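Long-range contacts in type I polyketide synthase PikAII (Streptomyces venezuelae, PDB 3QP9), which belongs to the ketoreductases of modular polyketide synthases and, as a C2-type domain, probably epimerises alpha-substituted polyketide intermediates rather than reducing them: residues A[149-154]-A[188-193]; A[108-113]-A[145-150]; A[183-188]-A[408-413]. One frame throughout, in Å; residues are numbered along the deposited sequence.

Contact 1 of 3, residues A[149-154]-A[188-193]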
loop_
_atom_site.group_PDB
_atom_site.type_symbol
_atom_site.label_atom_id
_atom_site.label_comp_id
_atom_site.label_asym_id
_atom_site.label_seq_id
_atom_site.Cartn_x
_atom_site.Cartn_y
_atom_site.Cartn_z
ATOM N N ALA A 149 -19.568 11.688 13.019
ATOM C CA ALA A 149 -20.015 11.162 11.715
ATOM C C ALA A 149 -18.938 10.342 10.944
ATOM O O ALA A 149 -17.750 10.688 11.010
ATOM C CB ALA A 149 -20.477 12.362 10.821
ATOM N N PRO A 150 -19.356 9.336 10.145
ATOM C CA PRO A 150 -18.333 8.549 9.427
ATOM C C PRO A 150 -17.572 9.333 8.347
ATOM O O PRO A 150 -18.187 10.059 7.532
ATOM C CB PRO A 150 -19.156 7.433 8.770
ATOM C CG PRO A 150 -20.492 8.060 8.507
ATOM C CD PRO A 150 -20.719 9.064 9.630
ATOM N N LEU A 151 -16.262 9.150 8.340
ATOM C CA LEU A 151 -15.384 9.750 7.350
ATOM C C LEU A 151 -15.254 8.850 6.101
ATOM O O LEU A 151 -14.790 7.696 6.217
ATOM C CB LEU A 151 -13.963 9.795 7.889
ATOM C CG LEU A 151 -12.836 10.406 6.987
ATOM C CD1 LEU A 151 -13.242 11.768 6.237
ATOM C CD2 LEU A 151 -11.496 10.593 7.711
ATOM N N TRP A 152 -15.526 9.390 4.944
ATOM C CA TRP A 152 -15.229 8.604 3.709
ATOM C C TRP A 152 -14.108 9.299 2.892
ATOM O O TRP A 152 -14.198 10.521 2.642
ATOM C CB TRP A 152 -16.484 8.480 2.898
ATOM C CG TRP A 152 -17.504 7.537 3.460
ATOM C CD1 TRP A 152 -18.462 7.826 4.431
ATOM C CD2 TRP A 152 -17.682 6.166 3.114
ATOM N NE1 TRP A 152 -19.247 6.712 4.648
ATOM C CE2 TRP A 152 -18.796 5.687 3.841
ATOM C CE3 TRP A 152 -17.069 5.318 2.171
ATOM C CZ2 TRP A 152 -19.244 4.341 3.744
ATOM C CZ3 TRP A 152 -17.508 4.020 2.037
ATOM C CH2 TRP A 152 -18.629 3.547 2.779
ATOM N N CYS A 153 -13.080 8.550 2.447
ATOM C CA CYS A 153 -11.974 9.171 1.666
ATOM C C CYS A 153 -12.064 8.714 0.246
ATOM O O CYS A 153 -12.101 7.543 -0.009
ATOM C CB CYS A 153 -10.584 8.804 2.255
ATOM S SG CYS A 153 -10.334 9.518 3.909
ATOM N N VAL A 154 -12.157 9.648 -0.678
ATOM C CA VAL A 154 -12.334 9.317 -2.077
ATOM C C VAL A 154 -11.043 9.519 -2.831
ATOM O O VAL A 154 -10.373 10.556 -2.657
ATOM C CB VAL A 154 -13.496 10.115 -2.659
ATOM C CG1 VAL A 154 -13.654 9.874 -4.171
ATOM C CG2 VAL A 154 -14.846 9.698 -1.936
ATOM N N GLU A 188 -15.491 3.470 15.133
ATOM C CA GLU A 188 -16.789 4.085 15.265
ATOM C C GLU A 188 -16.943 5.282 14.318
ATOM O O GLU A 188 -18.044 5.742 14.058
ATOM C CB GLU A 188 -17.024 4.472 16.793
ATOM C CG GLU A 188 -16.181 5.749 17.350
ATOM C CD GLU A 188 -14.587 5.711 17.162
ATOM O OE1 GLU A 188 -13.952 4.646 17.041
ATOM O OE2 GLU A 188 -13.946 6.791 17.158
ATOM N N ARG A 189 -15.828 5.834 13.835
ATOM C CA ARG A 189 -15.927 7.050 13.009
ATOM C C ARG A 189 -15.333 6.947 11.597
ATOM O O ARG A 189 -15.289 7.908 10.878
ATOM C CB ARG A 189 -15.389 8.274 13.736
ATOM C CG ARG A 189 -14.001 8.081 14.394
ATOM C CD ARG A 189 -13.415 9.408 14.719
ATOM N NE ARG A 189 -12.038 9.367 15.202
ATOM C CZ ARG A 189 -11.015 9.923 14.569
ATOM N NH1 ARG A 189 -9.787 9.866 15.091
ATOM N NH2 ARG A 189 -11.245 10.557 13.428
ATOM N N TRP A 190 -14.924 5.745 11.206
ATOM C CA TRP A 190 -14.456 5.455 9.833
ATOM C C TRP A 190 -15.584 4.925 8.917
ATOM O O TRP A 190 -16.257 3.932 9.224
ATOM C CB TRP A 190 -13.246 4.499 9.906
ATOM C CG TRP A 190 -12.594 4.352 8.492
ATOM C CD1 TRP A 190 -12.760 3.318 7.623
ATOM C CD2 TRP A 190 -11.722 5.287 7.855
ATOM N NE1 TRP A 190 -12.002 3.530 6.442
ATOM C CE2 TRP A 190 -11.366 4.740 6.568
ATOM C CE3 TRP A 190 -11.199 6.516 8.233
ATOM C CZ2 TRP A 190 -10.546 5.422 5.671
ATOM C CZ3 TRP A 190 -10.334 7.192 7.385
ATOM C CH2 TRP A 190 -10.005 6.616 6.074
ATOM N N GLY A 191 -15.805 5.612 7.807
ATOM C CA GLY A 191 -16.845 5.218 6.883
ATOM C C GLY A 191 -16.159 4.276 5.912
ATOM O O GLY A 191 -16.368 3.049 5.955
ATOM N N GLY A 192 -15.285 4.797 5.106
ATOM C CA GLY A 192 -14.629 3.889 4.104
ATOM C C GLY A 192 -13.786 4.531 3.074
ATOM O O GLY A 192 -13.513 5.686 3.156
ATOM N N LEU A 193 -13.519 3.775 1.975
ATOM C CA LEU A 193 -12.618 4.242 0.971
ATOM C C LEU A 193 -13.308 3.973 -0.302
ATOM O O LEU A 193 -13.948 2.944 -0.432
ATOM C CB LEU A 193 -11.311 3.454 1.004
ATOM C CG LEU A 193 -10.336 3.738 2.128
ATOM C CD1 LEU A 193 -9.399 2.513 2.533
ATOM C CD2 LEU A 193 -9.409 4.989 1.702
#
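Trp152 lays one face of its indole over the backbone of Gly191 and Gly192. Gly191 CA stands 3.7 Å from the centroid of the Trp152 five-membered ring, 16° off its normal. Gly192 CA lies 3.8 Å from the centroid of the Trp152 six-membered ring. Both are CH-pi contacts. With no side chain on either glycine, the peptide can lie close against the ring.

Trp190 points to the other face of the sheet, with Leu151 and Cys153. Its CG is anti to the backbone N (chi1 -171°), and this carries the six-membered ring across to the neighbouring strand. There Leu151 CD2 touches Trp190 CZ3 at 3.6 Å. Cys153 SG reaches Trp190 CH2, also at 3.6 Å, in an oblique sulfur-aromatic contact. Leu193 CD2 packs on Cys153 CB further along the same face.

Strands 151-156 and 190-196 run parallel here. A beta bulge interrupts their pairing. Leu151 O receives two N-H groups from the same face of its carbonyl plane. Gly191 N, at 2.8 Å from Leu151 O, lies well above that plane. Gly192 N, at 3.1 Å from Leu151 O, is tilted less. The bulge shifts the register by one residue and brings both glycines under Trp152. Normal bonds flank it: Leu151 N to Arg189 O, and Cys153 N to Gly192 O at 3.0 Å. The guanidinium of Arg189 turns elsewhere, where NH2 bonds Val139 O.

These are neighbouring strands of a Rossmann-like beta-alpha-beta unit, joined through helix 170-185. That helix packs on Trp190 and Leu193, while helix 130-144 packs on Leu151. On the Trp152 side of the sheet, helix 202-212 touches Trp152, and strand 109-112 pairs with the far edge of strand 151-156.

Contact 2 of 3, residues A[108-113]-A[145-150]; sequences DGVLSL and AGVAAP
Val110 and Val147 meet through one methyl each, and their first torsions choose which. In Val147, CG1 is anti to the backbone N (chi1 -178°), which sends it out toward the strand. In Val110 the same setting, chi1 -177°, leaves CG2 beside the backbone N, on the side of the loop. Val110 CG2 and Val147 CG1 then touch at 3.9 Å, the two side chains crossing at a slant. Leu142 of helix 130-144 packs on both valines.

Closer to Asp108, the methyl of Ala149 points at the start of the strand. Ala149 CB is 3.8 Å from Gly109 N and packs mainly on the backbone of Gly109, with Val110 CG2 at the margin. The ring of Pro150 lies against the carbonyl of Asp108, with Pro150 CD 3.4 Å from Asp108 O.

One hydrogen bond ties the segments. Val110 N donates to Pro150 O, 3.0 Å away, with 158° at the hydrogen and the donor tilted from the carbonyl plane. It starts the pairing of strands 109-112 and 151-156, which continues with Trp152 bonding Val110.

Gly146, with positive phi, ends helix 130-144 in a Schellman motif. Residues 147-150 then cross the strand start nearly at right angles. The loop thus leads from the crossover helix into strand 151-156, the second parallel strand of a beta-alpha-beta unit in the Rossmann-like fold.

The chemistry is mostly apolar and depends on shape. Small methyls and a proline ring cover the beginning of the strand, and one backbone bond probably helps to set where the pairing begins.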
loop_
_atom_site.group_PDB
_atom_site.type_symbol
_atom_site.label_atom_id
_atom_site.label_comp_id
_atom_site.label_asym_id
_atom_site.label_seq_id
_atom_site.Cartn_x
_atom_site.Cartn_y
_atom_site.Cartn_z
ATOM N N ASP A 108 -24.074 14.257 9.037
ATOM C CA ASP A 108 -24.362 12.903 8.661
ATOM C C ASP A 108 -23.186 12.168 8.060
ATOM O O ASP A 108 -23.149 10.952 8.165
ATOM C CB ASP A 108 -25.567 12.841 7.734
ATOM C CG ASP A 108 -26.870 13.303 8.454
ATOM O OD1 ASP A 108 -26.980 13.075 9.659
ATOM O OD2 ASP A 108 -27.782 13.841 7.783
ATOM N N GLY A 109 -22.222 12.891 7.488
ATOM C CA GLY A 109 -21.017 12.232 7.002
ATOM C C GLY A 109 -19.967 13.239 6.653
ATOM O O GLY A 109 -20.240 14.449 6.557
ATOM N N VAL A 110 -18.763 12.747 6.418
ATOM C CA VAL A 110 -17.636 13.543 5.976
ATOM C C VAL A 110 -16.946 12.807 4.802
ATOM O O VAL A 110 -16.597 11.625 4.938
ATOM C CB VAL A 110 -16.573 13.702 7.092
ATOM C CG1 VAL A 110 -15.377 14.633 6.645
ATOM C CG2 VAL A 110 -17.231 14.296 8.402
ATOM N N LEU A 111 -16.778 13.545 3.699
ATOM C CA LEU A 111 -16.264 13.091 2.423
ATOM C C LEU A 111 -15.012 13.861 2.192
ATOM O O LEU A 111 -15.066 15.062 1.940
ATOM C CB LEU A 111 -17.210 13.431 1.282
ATOM C CG LEU A 111 -16.788 12.723 -0.023
ATOM C CD1 LEU A 111 -16.700 11.238 0.181
ATOM C CD2 LEU A 111 -17.802 13.063 -1.104
ATOM N N SER A 112 -13.884 13.204 2.299
ATOM C CA SER A 112 -12.599 13.896 2.047
ATOM C C SER A 112 -12.192 13.805 0.600
ATOM O O SER A 112 -12.025 12.665 0.058
ATOM C CB SER A 112 -11.530 13.277 2.872
ATOM O OG SER A 112 -10.284 13.877 2.586
ATOM N N LEU A 113 -12.026 14.957 -0.069
ATOM C CA LEU A 113 -11.366 14.901 -1.407
ATOM C C LEU A 113 -9.857 15.205 -1.287
ATOM O O LEU A 113 -9.233 15.559 -2.295
ATOM C CB LEU A 113 -12.072 15.864 -2.420
ATOM C CG LEU A 113 -13.602 15.720 -2.548
ATOM C CD1 LEU A 113 -14.156 16.614 -3.687
ATOM C CD2 LEU A 113 -14.054 14.256 -2.833
ATOM N N ALA A 145 -12.189 18.059 16.861
ATOM C CA ALA A 145 -13.445 18.784 16.777
ATOM C C ALA A 145 -14.733 18.045 17.278
ATOM O O ALA A 145 -15.837 18.616 17.241
ATOM C CB ALA A 145 -13.638 19.289 15.360
ATOM N N GLY A 146 -14.593 16.771 17.674
ATOM C CA GLY A 146 -15.722 15.949 18.132
ATOM C C GLY A 146 -16.801 15.596 17.104
ATOM O O GLY A 146 -17.966 15.414 17.472
ATOM N N VAL A 147 -16.396 15.498 15.815
ATOM C CA VAL A 147 -17.261 15.060 14.700
ATOM C C VAL A 147 -17.313 13.569 14.775
ATOM O O VAL A 147 -16.293 12.908 14.608
ATOM C CB VAL A 147 -16.695 15.485 13.297
ATOM C CG1 VAL A 147 -17.641 15.061 12.159
ATOM C CG2 VAL A 147 -16.476 16.997 13.238
ATOM N N ALA A 148 -18.503 13.056 15.032
ATOM C CA ALA A 148 -18.727 11.637 15.302
ATOM C C ALA A 148 -19.157 10.929 14.029
ATOM O O ALA A 148 -19.098 9.720 13.973
ATOM C CB ALA A 148 -19.844 11.456 16.402
ATOM N N ALA A 149 -19.568 11.688 13.019
ATOM C CA ALA A 149 -20.015 11.162 11.715
ATOM C C ALA A 149 -18.938 10.342 10.944
ATOM O O ALA A 149 -17.750 10.688 11.010
ATOM C CB ALA A 149 -20.477 12.362 10.821
ATOM N N PRO A 150 -19.356 9.336 10.145
ATOM C CA PRO A 150 -18.333 8.549 9.427
ATOM C C PRO A 150 -17.572 9.333 8.347
ATOM O O PRO A 150 -18.187 10.059 7.532
ATOM C CB PRO A 150 -19.156 7.433 8.770
ATOM C CG PRO A 150 -20.492 8.060 8.507
ATOM C CD PRO A 150 -20.719 9.064 9.630
#

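Contact 3 of 3, residues A[183-188]-A[408-413]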
loop_
_atom_site.group_PDB
_atom_site.type_symbol
_atom_site.label_atom_id
_atom_site.label_comp_id
_atom_site.label_asym_id
_atom_site.label_seq_id
_atom_site.Cartn_x
_atom_site.Cartn_y
_atom_site.Cartn_z
ATOM N N ALA A 183 -9.562 2.643 9.937
ATOM C CA ALA A 183 -10.685 1.743 10.250
ATOM C C ALA A 183 -10.531 0.888 11.508
ATOM O O ALA A 183 -11.546 0.625 12.223
ATOM C CB ALA A 183 -10.986 0.772 9.063
ATOM N N LEU A 184 -9.332 0.358 11.735
ATOM C CA LEU A 184 -9.145 -0.563 12.887
ATOM C C LEU A 184 -8.918 0.232 14.137
ATOM O O LEU A 184 -9.364 -0.162 15.223
ATOM C CB LEU A 184 -7.952 -1.465 12.700
ATOM C CG LEU A 184 -8.033 -2.430 11.530
ATOM C CD1 LEU A 184 -6.683 -3.142 11.262
ATOM C CD2 LEU A 184 -9.152 -3.384 11.813
ATOM N N GLU A 185 -8.285 1.392 13.973
ATOM C CA GLU A 185 -7.995 2.272 15.118
ATOM C C GLU A 185 -9.136 3.204 15.546
ATOM O O GLU A 185 -9.237 3.587 16.726
ATOM C CB GLU A 185 -6.669 3.045 14.889
ATOM C CG GLU A 185 -5.393 2.170 14.731
ATOM C CD GLU A 185 -4.163 3.039 14.565
ATOM O OE1 GLU A 185 -4.285 4.285 14.408
ATOM O OE2 GLU A 185 -3.067 2.474 14.551
ATOM N N HIS A 186 -9.976 3.630 14.609
ATOM C CA HIS A 186 -11.117 4.489 14.946
ATOM C C HIS A 186 -12.401 3.903 14.344
ATOM O O HIS A 186 -13.026 4.475 13.430
ATOM C CB HIS A 186 -10.856 5.929 14.460
ATOM C CG HIS A 186 -9.593 6.510 14.993
ATOM N ND1 HIS A 186 -9.510 7.024 16.271
ATOM C CD2 HIS A 186 -8.371 6.687 14.433
ATOM C CE1 HIS A 186 -8.283 7.464 16.494
ATOM N NE2 HIS A 186 -7.566 7.271 15.398
ATOM N N PRO A 187 -12.754 2.710 14.776
ATOM C CA PRO A 187 -13.802 2.027 14.013
ATOM C C PRO A 187 -15.196 2.697 14.073
ATOM O O PRO A 187 -15.980 2.526 13.192
ATOM C CB PRO A 187 -13.879 0.664 14.671
ATOM C CG PRO A 187 -13.236 0.893 16.086
ATOM C CD PRO A 187 -12.185 1.893 15.857
ATOM N N GLU A 188 -15.491 3.470 15.133
ATOM C CA GLU A 188 -16.789 4.085 15.265
ATOM C C GLU A 188 -16.943 5.282 14.318
ATOM O O GLU A 188 -18.044 5.742 14.058
ATOM C CB GLU A 188 -17.024 4.472 16.793
ATOM C CG GLU A 188 -16.181 5.749 17.350
ATOM C CD GLU A 188 -14.587 5.711 17.162
ATOM O OE1 GLU A 188 -13.952 4.646 17.041
ATOM O OE2 GLU A 188 -13.946 6.791 17.158
ATOM N N GLY A 408 -3.803 -4.367 6.819
ATOM C CA GLY A 408 -3.660 -3.294 7.876
ATOM C C GLY A 408 -3.560 -3.903 9.275
ATOM O O GLY A 408 -3.997 -5.062 9.527
ATOM N N GLY A 409 -3.099 -3.124 10.226
ATOM C CA GLY A 409 -2.897 -3.619 11.581
ATOM C C GLY A 409 -2.857 -2.369 12.428
ATOM O O GLY A 409 -2.463 -1.330 11.967
ATOM N N ALA A 410 -3.314 -2.446 13.665
ATOM C CA ALA A 410 -3.253 -1.257 14.514
ATOM C C ALA A 410 -1.779 -0.905 14.745
ATOM O O ALA A 410 -0.905 -1.801 14.941
ATOM C CB ALA A 410 -3.958 -1.554 15.840
ATOM N N GLY A 411 -1.479 0.377 14.658
ATOM C CA GLY A 411 -0.126 0.816 14.865
ATOM C C GLY A 411 0.692 0.837 13.605
ATOM O O GLY A 411 1.791 1.333 13.611
ATOM N N GLN A 412 0.145 0.375 12.493
ATOM C CA GLN A 412 0.977 0.274 11.279
ATOM C C GLN A 412 0.670 1.271 10.190
ATOM O O GLN A 412 1.001 1.039 9.012
ATOM C CB GLN A 412 0.965 -1.167 10.775
ATOM C CG GLN A 412 1.875 -2.045 11.673
ATOM C CD GLN A 412 1.338 -3.447 11.800
ATOM O OE1 GLN A 412 2.005 -4.428 11.473
ATOM N NE2 GLN A 412 0.107 -3.547 12.297
ATOM N N GLY A 413 0.027 2.381 10.577
ATOM C CA GLY A 413 -0.547 3.345 9.628
ATOM C C GLY A 413 0.449 3.820 8.549
ATOM O O GLY A 413 0.195 3.793 7.368
#
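Leu184 and Glu185, at the end of helix 170-185, both reach the loop 408-413, one with a methyl and the other with a carboxylate. Leu184 uses CD1. It rests on the peptide between Gly408 and Gly409, 3.7 Å from Gly408 O and equally 3.7 Å from Gly409 N. Gly408 has no side chain on this side, so the methyl lies on the peptide itself.

Glu185 is extended beyond CG (chi2 -178°), and this carries its carboxylate past Ala410. On the way, Glu185 CG passes 4.1 Å from Ala410 CB. Glu185 OE2 then accepts the N-H of Gly411, with Gly411 N 2.6 Å away and nearly along the C-O axis.

Residues 409-412 form a type II beta turn, closed by a bond from Gln412 N to Gly409 O of 3.2 Å. Ala410 and Gly411 are its two central residues. Gly411 has the positive phi of the third position in such a turn. Gln412 follows as the N-cap of helix 413-426. As in other modular ketoreductases, helix 170-185 and this loop probably belong to the structural and the catalytic Rossmann-like subdomains, which the contact would join.

The other carboxylate oxygen, Glu185 OE1, accepts from Leu358 N. Each oxygen has a backbone N-H, which should limit the rotation of the group and probably helps to stabilise its negative charge.

Overall arrangement
Contact 1 is the buried one. Contact 2 is partly buried, and contact 3 lies at the surface. Contacts 1 and 2 share Ala149 and Pro150. Contact 1 pairs strand 151-156 with strand 190-196, while contact 2 lies where the pairing of 151-156 with strand 109-112 starts. Their chemistry moves from an indole face over glycines, apolar side chains and a bulged ladder to small methyls and a single backbone bond. Contact 3 uses the helix that links the strands of contact 1, and Ala183 touches Trp190 between them. It differs in joining distant parts of the sequence, through a carboxylate and a glycine-rich turn. Contacts 2 and 3 do not touch.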